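Local coordinates for leucyl-trna synthetase (PDB 5FOF), which attaches leucine to its tRNA and, through the editing domain described here, probably removes amino acids joined to that tRNA in error, at residues E45-Y50 against N70-K75; L35-V40 against G108-R113; Y50-K55 against G176-G181. All blocks are in the same frame, centred on the assembly; numbering follows the deposited sequence.

Interaction 1: E45-Y50 against N70-K75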
loop_
_atom_site.group_PDB
_atom_site.type_symbol
_atom_site.label_atom_id
_atom_site.label_comp_id
_atom_site.label_asym_id
_atom_site.label_seq_id
_atom_site.Cartn_x
_atom_site.Cartn_y
_atom_site.Cartn_z
ATOM N N GLU A 45 18.172 -2.021 -6.772
ATOM C CA GLU A 45 17.865 -2.557 -5.440
ATOM C C GLU A 45 16.715 -3.583 -5.478
ATOM O O GLU A 45 16.774 -4.590 -4.779
ATOM C CB GLU A 45 17.614 -1.438 -4.422
ATOM C CG GLU A 45 18.917 -0.784 -3.950
ATOM C CD GLU A 45 18.749 0.560 -3.247
ATOM O OE1 GLU A 45 17.810 1.334 -3.581
ATOM O OE2 GLU A 45 19.595 0.855 -2.361
ATOM N N PHE A 46 15.711 -3.370 -6.328
ATOM C CA PHE A 46 14.664 -4.375 -6.496
ATOM C C PHE A 46 15.182 -5.577 -7.282
ATOM O O PHE A 46 14.866 -6.725 -6.949
ATOM C CB PHE A 46 13.411 -3.805 -7.159
ATOM C CG PHE A 46 12.311 -4.819 -7.310
ATOM C CD1 PHE A 46 11.527 -5.188 -6.214
ATOM C CD2 PHE A 46 12.088 -5.451 -8.522
ATOM C CE1 PHE A 46 10.525 -6.138 -6.335
ATOM C CE2 PHE A 46 11.085 -6.412 -8.646
ATOM C CZ PHE A 46 10.306 -6.752 -7.553
ATOM N N TYR A 47 15.972 -5.317 -8.326
ATOM C CA TYR A 47 16.554 -6.396 -9.134
ATOM C C TYR A 47 17.471 -7.308 -8.321
ATOM O O TYR A 47 17.474 -8.517 -8.537
ATOM C CB TYR A 47 17.307 -5.860 -10.349
ATOM C CG TYR A 47 17.709 -6.964 -11.285
ATOM C CD1 TYR A 47 16.751 -7.739 -11.909
ATOM C CD2 TYR A 47 19.050 -7.263 -11.526
ATOM C CE1 TYR A 47 17.096 -8.769 -12.772
ATOM C CE2 TYR A 47 19.407 -8.296 -12.389
ATOM C CZ TYR A 47 18.424 -9.050 -13.003
ATOM O OH TYR A 47 18.747 -10.088 -13.846
ATOM N N GLU A 48 18.225 -6.748 -7.384
ATOM C CA GLU A 48 19.031 -7.581 -6.502
ATOM C C GLU A 48 18.141 -8.622 -5.855
ATOM O O GLU A 48 18.399 -9.825 -5.993
ATOM C CB GLU A 48 19.745 -6.771 -5.426
ATOM C CG GLU A 48 20.711 -7.621 -4.609
ATOM C CD GLU A 48 21.135 -6.951 -3.324
ATOM O OE1 GLU A 48 21.374 -5.714 -3.340
ATOM O OE2 GLU A 48 21.229 -7.666 -2.300
ATOM N N ILE A 49 17.087 -8.133 -5.191
ATOM C CA ILE A 49 16.102 -8.974 -4.500
ATOM C C ILE A 49 15.553 -10.045 -5.447
ATOM O O ILE A 49 15.400 -11.192 -5.060
ATOM C CB ILE A 49 14.952 -8.116 -3.871
ATOM C CG1 ILE A 49 15.478 -7.309 -2.681
ATOM C CG2 ILE A 49 13.767 -8.966 -3.398
ATOM C CD1 ILE A 49 14.690 -6.043 -2.407
ATOM N N TYR A 50 15.279 -9.673 -6.687
ATOM C CA TYR A 50 14.759 -10.626 -7.650
ATOM C C TYR A 50 15.745 -11.774 -7.932
ATOM O O TYR A 50 15.316 -12.924 -8.020
ATOM C CB TYR A 50 14.361 -9.911 -8.941
ATOM C CG TYR A 50 13.930 -10.842 -10.054
ATOM C CD1 TYR A 50 12.601 -11.248 -10.184
ATOM C CD2 TYR A 50 14.858 -11.315 -10.995
ATOM C CE1 TYR A 50 12.208 -12.098 -11.215
ATOM C CE2 TYR A 50 14.471 -12.163 -12.029
ATOM C CZ TYR A 50 13.153 -12.549 -12.130
ATOM O OH TYR A 50 12.785 -13.373 -13.144
ATOM N N ASN A 70 17.763 -5.027 -17.528
ATOM C CA ASN A 70 17.254 -4.172 -18.604
ATOM C C ASN A 70 15.708 -4.114 -18.677
ATOM O O ASN A 70 15.140 -3.095 -19.082
ATOM C CB ASN A 70 17.860 -4.601 -19.963
ATOM C CG ASN A 70 17.607 -3.586 -21.064
ATOM O OD1 ASN A 70 17.915 -2.408 -20.911
ATOM N ND2 ASN A 70 17.037 -4.037 -22.177
ATOM N N PHE A 71 15.048 -5.203 -18.290
ATOM C CA PHE A 71 13.580 -5.274 -18.224
ATOM C C PHE A 71 13.044 -4.379 -17.097
ATOM O O PHE A 71 12.202 -3.516 -17.331
ATOM C CB PHE A 71 13.176 -6.745 -18.037
ATOM C CG PHE A 71 11.721 -6.983 -17.756
ATOM C CD1 PHE A 71 10.807 -7.102 -18.793
ATOM C CD2 PHE A 71 11.273 -7.171 -16.438
ATOM C CE1 PHE A 71 9.470 -7.362 -18.528
ATOM C CE2 PHE A 71 9.937 -7.430 -16.171
ATOM C CZ PHE A 71 9.038 -7.526 -17.222
ATOM N N PHE A 72 13.562 -4.566 -15.890
ATOM C CA PHE A 72 13.196 -3.724 -14.762
ATOM C C PHE A 72 13.595 -2.245 -14.858
ATOM O O PHE A 72 13.021 -1.418 -14.148
ATOM C CB PHE A 72 13.688 -4.346 -13.449
ATOM C CG PHE A 72 12.952 -5.604 -13.088
ATOM C CD1 PHE A 72 11.612 -5.550 -12.716
ATOM C CD2 PHE A 72 13.576 -6.837 -13.161
ATOM C CE1 PHE A 72 10.912 -6.709 -12.408
ATOM C CE2 PHE A 72 12.888 -8.005 -12.853
ATOM C CZ PHE A 72 11.551 -7.941 -12.476
ATOM N N SER A 73 14.554 -1.905 -15.721
ATOM C CA SER A 73 14.865 -0.496 -16.013
ATOM C C SER A 73 13.768 0.178 -16.845
ATOM O O SER A 73 13.528 1.350 -16.679
ATOM C CB SER A 73 16.222 -0.349 -16.729
ATOM O OG SER A 73 16.179 -0.857 -18.049
ATOM N N GLN A 74 13.110 -0.565 -17.727
ATOM C CA GLN A 74 12.094 0.008 -18.633
ATOM C C GLN A 74 10.676 0.080 -18.033
ATOM O O GLN A 74 9.755 0.629 -18.651
ATOM C CB GLN A 74 12.062 -0.775 -19.952
ATOM C CG GLN A 74 13.214 -0.449 -20.893
ATOM C CD GLN A 74 13.418 -1.529 -21.954
ATOM O OE1 GLN A 74 12.498 -1.858 -22.717
ATOM N NE2 GLN A 74 14.624 -2.094 -22.003
ATOM N N LYS A 75 10.502 -0.461 -16.835
ATOM C CA LYS A 75 9.207 -0.502 -16.190
ATOM C C LYS A 75 9.265 0.174 -14.846
ATOM O O LYS A 75 10.287 0.134 -14.165
ATOM C CB LYS A 75 8.771 -1.954 -16.040
ATOM C CG LYS A 75 8.706 -2.663 -17.383
ATOM C CD LYS A 75 7.727 -3.811 -17.368
ATOM C CE LYS A 75 7.700 -4.502 -18.722
ATOM N NZ LYS A 75 7.236 -3.603 -19.818
#

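Interaction 2: L35-V40 against G108-R113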
loop_
_atom_site.group_PDB
_atom_site.type_symbol
_atom_site.label_atom_id
_atom_site.label_comp_id
_atom_site.label_asym_id
_atom_site.label_seq_id
_atom_site.Cartn_x
_atom_site.Cartn_y
_atom_site.Cartn_z
ATOM N N LEU A 35 -6.361 2.477 -3.928
ATOM C CA LEU A 35 -5.010 1.955 -4.109
ATOM C C LEU A 35 -4.084 3.099 -4.517
ATOM O O LEU A 35 -4.378 3.781 -5.487
ATOM C CB LEU A 35 -4.973 0.856 -5.178
ATOM C CG LEU A 35 -5.861 -0.369 -4.966
ATOM C CD1 LEU A 35 -5.560 -1.389 -6.049
ATOM C CD2 LEU A 35 -5.696 -0.983 -3.580
ATOM N N ILE A 36 -2.990 3.306 -3.777
ATOM C CA ILE A 36 -1.985 4.348 -4.083
ATOM C C ILE A 36 -0.693 3.691 -4.604
ATOM O O ILE A 36 -0.203 2.713 -4.031
ATOM C CB ILE A 36 -1.667 5.205 -2.842
ATOM C CG1 ILE A 36 -2.903 5.992 -2.411
ATOM C CG2 ILE A 36 -0.529 6.191 -3.113
ATOM C CD1 ILE A 36 -2.739 6.653 -1.058
ATOM N N LYS A 37 -0.164 4.238 -5.699
ATOM C CA LYS A 37 1.084 3.776 -6.290
ATOM C C LYS A 37 2.290 4.142 -5.436
ATOM O O LYS A 37 2.608 5.314 -5.289
ATOM C CB LYS A 37 1.257 4.379 -7.679
ATOM C CG LYS A 37 0.255 3.836 -8.671
ATOM C CD LYS A 37 0.478 4.389 -10.076
ATOM C CE LYS A 37 -0.629 3.902 -11.007
ATOM N NZ LYS A 37 -0.494 4.399 -12.393
ATOM N N ILE A 38 2.941 3.138 -4.859
ATOM C CA ILE A 38 4.169 3.336 -4.106
ATOM C C ILE A 38 5.324 2.846 -4.974
ATOM O O ILE A 38 5.428 1.648 -5.259
ATOM C CB ILE A 38 4.115 2.586 -2.766
ATOM C CG1 ILE A 38 2.886 3.036 -1.981
ATOM C CG2 ILE A 38 5.385 2.818 -1.936
ATOM C CD1 ILE A 38 2.930 4.482 -1.517
ATOM N N TYR A 39 6.154 3.779 -5.426
ATOM C CA TYR A 39 7.183 3.491 -6.446
ATOM C C TYR A 39 8.460 3.076 -5.751
ATOM O O TYR A 39 8.822 3.623 -4.711
ATOM C CB TYR A 39 7.493 4.720 -7.322
ATOM C CG TYR A 39 6.297 5.324 -8.013
ATOM C CD1 TYR A 39 5.534 6.328 -7.393
ATOM C CD2 TYR A 39 5.925 4.901 -9.290
ATOM C CE1 TYR A 39 4.412 6.867 -8.021
ATOM C CE2 TYR A 39 4.810 5.438 -9.931
ATOM C CZ TYR A 39 4.050 6.421 -9.298
ATOM O OH TYR A 39 2.962 6.962 -9.965
ATOM N N VAL A 40 9.142 2.112 -6.345
ATOM C CA VAL A 40 10.467 1.728 -5.904
ATOM C C VAL A 40 11.444 2.784 -6.440
ATOM O O VAL A 40 11.366 3.180 -7.606
ATOM C CB VAL A 40 10.837 0.345 -6.454
ATOM C CG1 VAL A 40 12.266 -0.012 -6.063
ATOM C CG2 VAL A 40 9.865 -0.700 -5.936
ATOM N N GLY A 108 1.059 -5.005 -14.971
ATOM C CA GLY A 108 -0.254 -4.399 -15.203
ATOM C C GLY A 108 -0.177 -3.045 -15.864
ATOM O O GLY A 108 0.901 -2.584 -16.258
ATOM N N PHE A 109 -1.331 -2.390 -15.940
ATOM C CA PHE A 109 -1.501 -1.173 -16.731
ATOM C C PHE A 109 -1.376 0.049 -15.845
ATOM O O PHE A 109 -1.567 -0.056 -14.627
ATOM C CB PHE A 109 -2.860 -1.204 -17.396
ATOM C CG PHE A 109 -3.139 -2.482 -18.143
ATOM C CD1 PHE A 109 -2.408 -2.817 -19.265
ATOM C CD2 PHE A 109 -4.131 -3.335 -17.729
ATOM C CE1 PHE A 109 -2.672 -3.981 -19.967
ATOM C CE2 PHE A 109 -4.405 -4.514 -18.414
ATOM C CZ PHE A 109 -3.676 -4.833 -19.539
ATOM N N ASN A 110 -1.047 1.193 -16.460
ATOM C CA ASN A 110 -0.902 2.478 -15.739
ATOM C C ASN A 110 -2.253 3.111 -15.359
ATOM O O ASN A 110 -2.385 3.732 -14.295
ATOM C CB ASN A 110 -0.082 3.479 -16.567
ATOM C CG ASN A 110 0.600 4.528 -15.706
ATOM O OD1 ASN A 110 1.472 4.201 -14.900
ATOM N ND2 ASN A 110 0.214 5.795 -15.870
ATOM N N LYS A 111 -3.226 2.954 -16.259
ATOM C CA LYS A 111 -4.622 3.354 -16.086
ATOM C C LYS A 111 -5.479 2.100 -16.298
ATOM O O LYS A 111 -5.058 1.207 -17.017
ATOM C CB LYS A 111 -4.940 4.408 -17.161
ATOM C CG LYS A 111 -6.316 5.065 -17.083
ATOM C CD LYS A 111 -6.785 5.602 -18.442
ATOM C CE LYS A 111 -8.310 5.736 -18.492
ATOM N NZ LYS A 111 -8.843 5.937 -19.872
ATOM N N GLN A 112 -6.664 2.023 -15.683
ATOM C CA GLN A 112 -7.572 0.868 -15.843
ATOM C C GLN A 112 -8.033 0.723 -17.297
ATOM O O GLN A 112 -8.530 1.678 -17.891
ATOM C CB GLN A 112 -8.809 0.988 -14.935
ATOM C CG GLN A 112 -8.503 0.915 -13.442
ATOM C CD GLN A 112 -9.730 1.036 -12.528
ATOM O OE1 GLN A 112 -10.769 0.410 -12.766
ATOM N NE2 GLN A 112 -9.604 1.838 -11.462
ATOM N N ARG A 113 -7.853 -0.468 -17.861
ATOM C CA ARG A 113 -8.189 -0.746 -19.253
ATOM C C ARG A 113 -9.438 -1.600 -19.252
ATOM O O ARG A 113 -9.410 -2.730 -18.792
ATOM C CB ARG A 113 -7.037 -1.465 -19.972
ATOM C CG ARG A 113 -5.863 -0.546 -20.323
ATOM C CD ARG A 113 -4.854 -1.188 -21.267
ATOM N NE ARG A 113 -5.489 -1.708 -22.479
ATOM C CZ ARG A 113 -4.870 -2.404 -23.434
ATOM N NH1 ARG A 113 -3.561 -2.666 -23.366
ATOM N NH2 ARG A 113 -5.574 -2.832 -24.478
HETATM O O HOH W 1 2.247 5.437 -12.639
#

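Interaction 3: Y50-K55 against G176-G181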
loop_
_atom_site.group_PDB
_atom_site.type_symbol
_atom_site.label_atom_id
_atom_site.label_comp_id
_atom_site.label_asym_id
_atom_site.label_seq_id
_atom_site.Cartn_x
_atom_site.Cartn_y
_atom_site.Cartn_z
ATOM N N TYR A 50 15.279 -9.673 -6.687
ATOM C CA TYR A 50 14.759 -10.626 -7.650
ATOM C C TYR A 50 15.745 -11.774 -7.932
ATOM O O TYR A 50 15.316 -12.924 -8.020
ATOM C CB TYR A 50 14.361 -9.911 -8.941
ATOM C CG TYR A 50 13.930 -10.842 -10.054
ATOM C CD1 TYR A 50 12.601 -11.248 -10.184
ATOM C CD2 TYR A 50 14.858 -11.315 -10.995
ATOM C CE1 TYR A 50 12.208 -12.098 -11.215
ATOM C CE2 TYR A 50 14.471 -12.163 -12.029
ATOM C CZ TYR A 50 13.153 -12.549 -12.130
ATOM O OH TYR A 50 12.785 -13.373 -13.144
ATOM N N LEU A 51 17.042 -11.458 -8.076
ATOM C CA LEU A 51 18.088 -12.458 -8.383
ATOM C C LEU A 51 18.286 -13.420 -7.239
ATOM O O LEU A 51 18.383 -14.629 -7.451
ATOM C CB LEU A 51 19.442 -11.804 -8.664
ATOM C CG LEU A 51 19.576 -10.921 -9.901
ATOM C CD1 LEU A 51 20.978 -10.338 -9.928
ATOM C CD2 LEU A 51 19.269 -11.684 -11.183
ATOM N N ARG A 52 18.368 -12.877 -6.034
ATOM C CA ARG A 52 18.446 -13.698 -4.838
ATOM C C ARG A 52 17.251 -14.663 -4.742
ATOM O O ARG A 52 17.444 -15.850 -4.492
ATOM C CB ARG A 52 18.537 -12.819 -3.588
ATOM C CG ARG A 52 18.827 -13.581 -2.300
ATOM C CD ARG A 52 18.515 -12.738 -1.073
ATOM N NE ARG A 52 19.199 -11.435 -1.105
ATOM C CZ ARG A 52 18.621 -10.227 -1.058
ATOM N NH1 ARG A 52 17.301 -10.083 -0.967
ATOM N NH2 ARG A 52 19.388 -9.130 -1.090
ATOM N N ASN A 53 16.032 -14.173 -4.970
ATOM C CA ASN A 53 14.837 -15.030 -4.846
ATOM C C ASN A 53 14.493 -15.848 -6.102
ATOM O O ASN A 53 13.627 -16.724 -6.045
ATOM C CB ASN A 53 13.627 -14.234 -4.328
ATOM C CG ASN A 53 13.700 -13.985 -2.825
ATOM O OD1 ASN A 53 13.161 -14.763 -2.033
ATOM N ND2 ASN A 53 14.379 -12.903 -2.424
ATOM N N LYS A 54 15.173 -15.562 -7.217
ATOM C CA LYS A 54 15.159 -16.425 -8.408
ATOM C C LYS A 54 15.698 -17.822 -8.078
ATOM O O LYS A 54 15.026 -18.823 -8.343
ATOM C CB LYS A 54 15.988 -15.794 -9.536
ATOM C CG LYS A 54 15.967 -16.551 -10.861
ATOM C CD LYS A 54 15.931 -15.620 -12.075
ATOM C CE LYS A 54 17.222 -14.826 -12.275
ATOM N NZ LYS A 54 18.094 -15.376 -13.350
ATOM N N LYS A 55 16.896 -17.861 -7.484
ATOM C CA LYS A 55 17.568 -19.108 -7.046
ATOM C C LYS A 55 16.649 -20.158 -6.386
ATOM O O LYS A 55 16.723 -21.345 -6.718
ATOM C CB LYS A 55 18.736 -18.773 -6.101
ATOM C CG LYS A 55 19.989 -18.278 -6.816
ATOM C CD LYS A 55 20.633 -17.087 -6.120
ATOM C CE LYS A 55 21.135 -17.407 -4.719
ATOM N NZ LYS A 55 21.733 -16.195 -4.086
ATOM N N GLY A 176 7.308 -10.866 2.404
ATOM C CA GLY A 176 7.424 -9.456 2.696
ATOM C C GLY A 176 8.742 -9.062 3.332
ATOM O O GLY A 176 9.154 -7.916 3.187
ATOM N N GLU A 177 9.345 -10.000 4.070
ATOM C CA GLU A 177 10.743 -9.957 4.542
ATOM C C GLU A 177 11.697 -9.371 3.527
ATOM O O GLU A 177 12.516 -8.541 3.855
ATOM C CB GLU A 177 11.254 -11.389 4.771
ATOM C CG GLU A 177 11.076 -11.950 6.164
ATOM C CD GLU A 177 11.598 -13.366 6.278
ATOM O OE1 GLU A 177 11.486 -14.148 5.296
ATOM O OE2 GLU A 177 12.119 -13.690 7.365
ATOM N N GLU A 178 11.594 -9.872 2.303
ATOM C CA GLU A 178 12.499 -9.518 1.220
ATOM C C GLU A 178 12.342 -8.064 0.795
ATOM O O GLU A 178 13.313 -7.422 0.431
ATOM C CB GLU A 178 12.270 -10.442 0.017
ATOM C CG GLU A 178 12.504 -11.930 0.288
ATOM C CD GLU A 178 13.942 -12.257 0.678
ATOM O OE1 GLU A 178 14.873 -11.791 -0.019
ATOM O OE2 GLU A 178 14.141 -12.989 1.676
ATOM N N LEU A 179 11.124 -7.548 0.865
ATOM C CA LEU A 179 10.840 -6.155 0.514
ATOM C C LEU A 179 11.262 -5.164 1.598
ATOM O O LEU A 179 11.451 -3.995 1.312
ATOM C CB LEU A 179 9.342 -5.965 0.229
ATOM C CG LEU A 179 8.713 -6.895 -0.795
ATOM C CD1 LEU A 179 7.231 -6.643 -0.881
ATOM C CD2 LEU A 179 9.367 -6.703 -2.147
ATOM N N VAL A 180 11.379 -5.602 2.842
ATOM C CA VAL A 180 11.646 -4.661 3.932
ATOM C C VAL A 180 12.965 -3.916 3.700
ATOM O O VAL A 180 13.952 -4.490 3.249
ATOM C CB VAL A 180 11.591 -5.358 5.309
ATOM C CG1 VAL A 180 12.179 -4.498 6.427
ATOM C CG2 VAL A 180 10.145 -5.680 5.640
ATOM N N GLY A 181 12.941 -2.622 3.993
ATOM C CA GLY A 181 14.067 -1.739 3.765
ATOM C C GLY A 181 14.175 -1.111 2.387
ATOM O O GLY A 181 14.987 -0.209 2.214
#

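Interaction 1: E45-Y50 against N70-K75
Helix segments 45-50 and 70-74 run obliquely antiparallel, at 139° between their directions, their axes coming within 10.2 Å, with Tyr47 and Phe72 as the nearest backbone positions. The gap is filled by rings. Phe72 reaches out from the shorter helix and meets three aromatic side chains of the other: Phe46, Tyr47 and Tyr50. Phe46 turns its edge to one face of Phe72. Its CE2 lies 3.8 Å from Phe72 CE1, and the ring planes stand at 70°, so this is a T-shaped stack. Phe71, the neighbour of Phe72 in the chain, lies against the opposite face with its CD2. Phe72 is thus held between two phenylalanines. Together the four rings that meet across the helices make an aromatic cluster. Phe46, Tyr50 and Phe72 are buried between these helices and the mixed beta sheet of the CP1 editing domain, the insertion in the class I catalytic domain of leucyl-tRNA synthetases. Ile77, Val138 and Ile140 of the sheet close in on Phe46 and Phe72, and Met172 packs against Tyr50. Tyr47 is at the partly exposed side. Towards Tyr50 the roles change. Here Phe72 offers its edge, and its CE2 sits over the centre of the Tyr50 ring, 4.1 Å from Tyr50 CG. These ring centres are 5.4 Å apart. All three partners of Phe72 carry CG anti to the backbone N. Phe46 and Tyr50 start out towards the other helix. Tyr47 meets Phe72 rim to rim, with Tyr47 CD1 3.5 Å from Phe72 CD2.

Interaction 2: L35-V40 against G108-R113
Lys37 and Asn110 meet with their side chains at about a right angle. Lys37 projects from strand 33-40 of the mixed beta sheet of the editing domain. Asn110 lies in the loop that follows strand 102-108, so the contact ties a sheet strand to a loop. The lysine chain is fully extended beyond CG, with each later torsion near 180°, and this carries its ammonium group across to the loop. Lys37 NZ donates to Asn110 O at 2.8 Å, in the carbonyl plane and on a lone pair, with a C=O...N angle of 130°. A second, weak bond runs from Lys37 NZ to the side-chain oxygen Asn110 OD1, at 3.2 Å. One residue therefore receives the ammonium through both its main chain and its side chain. Lys37 NZ also donates to Asn323 O. Lys37 is buried, and these acceptors would offset the cost of burying its charge. The amide of Asn110 is placed by more than the lysine, since Asn137 ND2 donates to its OD1. Tyr39, two residues along the strand, joins through a water in the plane of its ring, at the edge. Its hydroxyl is also hydrogen-bonded to Glu324. The same water accepts from Lys37 NZ at 2.9 Å. It donates to Tyr39 OH at 3.2 Å. Its other donated bond goes to Asn110 OD1, at 2.7 Å.

Interaction 3: Y50-K55 against G176-G181
The amide of Asn53 and the carboxylate of Glu178 meet with their planes 67° apart. Asn53 ND2 donates within its own amide plane. It comes down on Glu178 OE1 from above the carboxylate plane, 60° out of it. The bond is short, 2.7 Å from Asn53 ND2 to Glu178 OE1, with an N-H...O angle of 158°. The guanidinium of Arg52 uses its edge: its NH1 meets the same oxygen nearly along the C-O axis. That oxygen lies near the guanidinium plane but slightly tilted from it. This second bond, Arg52 NH1 to Glu178 OE1 at 3.1 Å, is more bent and forms part of a salt bridge. One carboxylate oxygen therefore accepts from two neighbouring residues of one helix. The contact joins helix 43-55 to the short, weakly bonded helix 176-179, which follows directly on strand 170-175 of the mixed sheet of the editing domain. It lies at the surface, but Met172 and Ile174 of that strand pack against Asn53. Arg52 and Asn53 leave their helix differently. Arg52 has CG anti to the backbone N, bends at chi3 and presents NH1 to Glu178 OE1. Asn53 has CG anti to its carbonyl carbon, beside the backbone N. Glu178 bends at chi2 and approaches Asn53 from the opposite direction. The other terminal nitrogen of Arg52, NH2, forms a salt bridge with Glu48, one turn earlier on the helix. The guanidinium is thus shared by two carboxylates, which probably steadies its rotation. Asn53 ND2 also makes a weak hydrogen bond to Ile49 O of its own helix.

How the interactions relate
Interactions 1 and 3 use successive parts of helix 43-55 and share Tyr50, whose ring takes part only in interaction 1. The two contacts are about 12 Å apart between centres and touch where Ile49 CD1 packs on Glu178 O. Interaction 1 is largely buried and wholly aromatic, whereas interaction 3 is at the surface and made of charged and amide groups. Interaction 2 is partly buried and also polar, but it holds a strand to a loop and includes a water. Its strand, 33-40, directly precedes helix 43-55, and Val40 touches Phe46 of interaction 1. Interactions 2 and 3 do not touch.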